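Local atomic coordinates of histidine--tRNA ligase (Thermus thermophilus, PDB entry 1H4V), a protein that attaches L-histidine to tRNA(His) at the expense of ATP, which is split to AMP and diphosphate, and works as a homodimer. Residues Val87-Leu91 against Leu295-Val300. Residues are numbered along the deposited sequence; the frame is centred on the assembly and turned at random.
Sequences VRAYL and LGGPRV
Leu91 reaches from helix 83-92 into the bend made by residues 295-300, and its two methyl groups divide the work. Gly297 has no side chain, and CD2 of Leu91 comes up against its bare CA at 4.2 Å, also reaching CB of Leu295; CD1 of Leu91 turns the other way and touches both CD of Pro298 and CG2 of Val300, 4.4 Å from each. One turn back, Val87 and Leu295 meet methyl to methyl at an oblique angle, CG1 of Val87 to CD1 of Leu295 at 4.0 Å. CD1 of Leu295 also lies 4.3 Å from CB of Arg88, whose guanidinium group heads away and forms salt bridges with Glu45 and Glu92 of its own chain and with Asp11 of the second subunit. The bend itself starts with a Schellman motif, in which Gly296, at a positive phi of 105°, is the first residue to leave helical geometry after helix 291-294, and the chain then runs toward strand 302-308 of the large mixed sheet in the class II catalytic domain. Val300, just ahead of that strand, meets Tyr90. With CG anti to its backbone N (chi1 174°), the tyrosine ring is carried past Leu91, whose CD1 sits at the ring edge, and both methyls of Val300, CG1 and CG2, close on CE2 of Tyr90 from one side, each at 3.8 Å. CG1 of Val300 also approaches CZ of Tyr90, at 4.1 Å, and the two side chains are inclined to one another. Leu132 of strand 123-132 touches both Tyr90 and Val300 from the sheet, while the tyrosine OH is hydrogen-bonded to OE1 of Gln100.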
loop_
_atom_site.group_PDB
_atom_site.type_symbol
_atom_site.label_atom_id
_atom_site.label_comp_id
_atom_site.label_asym_id
_atom_site.label_seq_id
_atom_site.Cartn_x
_atom_site.Cartn_y
_atom_site.Cartn_z
ATOM N N VAL A 87 7.394 3.650 16.812
ATOM C CA VAL A 87 8.190 3.555 18.039
ATOM C C VAL A 87 8.128 2.109 18.540
ATOM O O VAL A 87 9.130 1.555 18.989
ATOM C CB VAL A 87 7.644 4.470 19.158
ATOM C CG1 VAL A 87 8.351 4.154 20.477
ATOM C CG2 VAL A 87 7.845 5.929 18.790
ATOM N N ARG A 88 6.945 1.502 18.443
ATOM C CA ARG A 88 6.743 0.124 18.868
ATOM C C ARG A 88 7.606 -0.806 18.017
ATOM O O ARG A 88 8.078 -1.839 18.492
ATOM C CB ARG A 88 5.259 -0.246 18.751
ATOM C CG ARG A 88 4.847 -1.583 19.385
ATOM C CD ARG A 88 5.191 -2.763 18.483
ATOM N NE ARG A 88 4.562 -2.629 17.171
ATOM C CZ ARG A 88 5.045 -3.157 16.054
ATOM N NH1 ARG A 88 6.165 -3.862 16.080
ATOM N NH2 ARG A 88 4.422 -2.961 14.906
ATOM N N ALA A 89 7.820 -0.435 16.758
ATOM C CA ALA A 89 8.644 -1.243 15.864
ATOM C C ALA A 89 10.133 -1.055 16.180
ATOM O O ALA A 89 10.905 -2.013 16.145
ATOM C CB ALA A 89 8.361 -0.874 14.399
ATOM N N TYR A 90 10.524 0.179 16.483
ATOM C CA TYR A 90 11.910 0.505 16.815
ATOM C C TYR A 90 12.322 -0.339 18.027
ATOM O O TYR A 90 13.442 -0.852 18.106
ATOM C CB TYR A 90 12.005 1.997 17.150
ATOM C CG TYR A 90 13.342 2.484 17.665
ATOM C CD1 TYR A 90 14.274 3.069 16.803
ATOM C CD2 TYR A 90 13.649 2.429 19.026
ATOM C CE1 TYR A 90 15.482 3.597 17.287
ATOM C CE2 TYR A 90 14.850 2.950 19.523
ATOM C CZ TYR A 90 15.760 3.537 18.652
ATOM O OH TYR A 90 16.936 4.080 19.140
ATOM N N LEU A 91 11.388 -0.477 18.961
ATOM C CA LEU A 91 11.592 -1.258 20.172
ATOM C C LEU A 91 11.651 -2.753 19.879
ATOM O O LEU A 91 12.592 -3.435 20.285
ATOM C CB LEU A 91 10.447 -0.992 21.158
ATOM C CG LEU A 91 10.635 0.002 22.309
ATOM C CD1 LEU A 91 11.783 0.963 22.045
ATOM C CD2 LEU A 91 9.331 0.736 22.525
ATOM N N LEU A 295 5.278 3.063 26.321
ATOM C CA LEU A 295 5.012 1.758 25.730
ATOM C C LEU A 295 5.783 0.638 26.424
ATOM O O LEU A 295 5.629 -0.536 26.090
ATOM C CB LEU A 295 5.358 1.785 24.232
ATOM C CG LEU A 295 4.560 2.811 23.415
ATOM C CD1 LEU A 295 4.880 2.682 21.929
ATOM C CD2 LEU A 295 3.073 2.588 23.660
ATOM N N GLY A 296 6.622 1.004 27.383
ATOM C CA GLY A 296 7.378 0.001 28.105
ATOM C C GLY A 296 8.838 -0.089 27.729
ATOM O O GLY A 296 9.549 -0.939 28.240
ATOM N N GLY A 297 9.300 0.784 26.846
ATOM C CA GLY A 297 10.694 0.733 26.448
ATOM C C GLY A 297 11.541 1.756 27.176
ATOM O O GLY A 297 11.036 2.535 27.983
ATOM N N PRO A 298 12.853 1.772 26.922
ATOM C CA PRO A 298 13.719 2.744 27.590
ATOM C C PRO A 298 13.429 4.127 27.026
ATOM O O PRO A 298 12.527 4.295 26.204
ATOM C CB PRO A 298 15.116 2.262 27.222
ATOM C CG PRO A 298 14.902 1.690 25.846
ATOM C CD PRO A 298 13.630 0.898 26.027
ATOM N N ARG A 299 14.194 5.114 27.466
ATOM C CA ARG A 299 14.017 6.466 26.974
ATOM C C ARG A 299 14.502 6.527 25.531
ATOM O O ARG A 299 15.611 6.102 25.230
ATOM C CB ARG A 299 14.831 7.445 27.818
ATOM C CG ARG A 299 14.971 8.822 27.191
ATOM C CD ARG A 299 15.965 9.685 27.944
ATOM N NE ARG A 299 15.977 11.053 27.430
ATOM C CZ ARG A 299 14.911 11.849 27.413
ATOM N NH1 ARG A 299 13.746 11.412 27.879
ATOM N NH2 ARG A 299 15.008 13.086 26.934
ATOM N N VAL A 300 13.665 7.042 24.639
ATOM C CA VAL A 300 14.035 7.178 23.233
ATOM C C VAL A 300 13.543 8.514 22.698
ATOM O O VAL A 300 12.357 8.685 22.437
ATOM C CB VAL A 300 13.428 6.066 22.358
ATOM C CG1 VAL A 300 13.805 6.306 20.886
ATOM C CG2 VAL A 300 13.924 4.697 22.819
#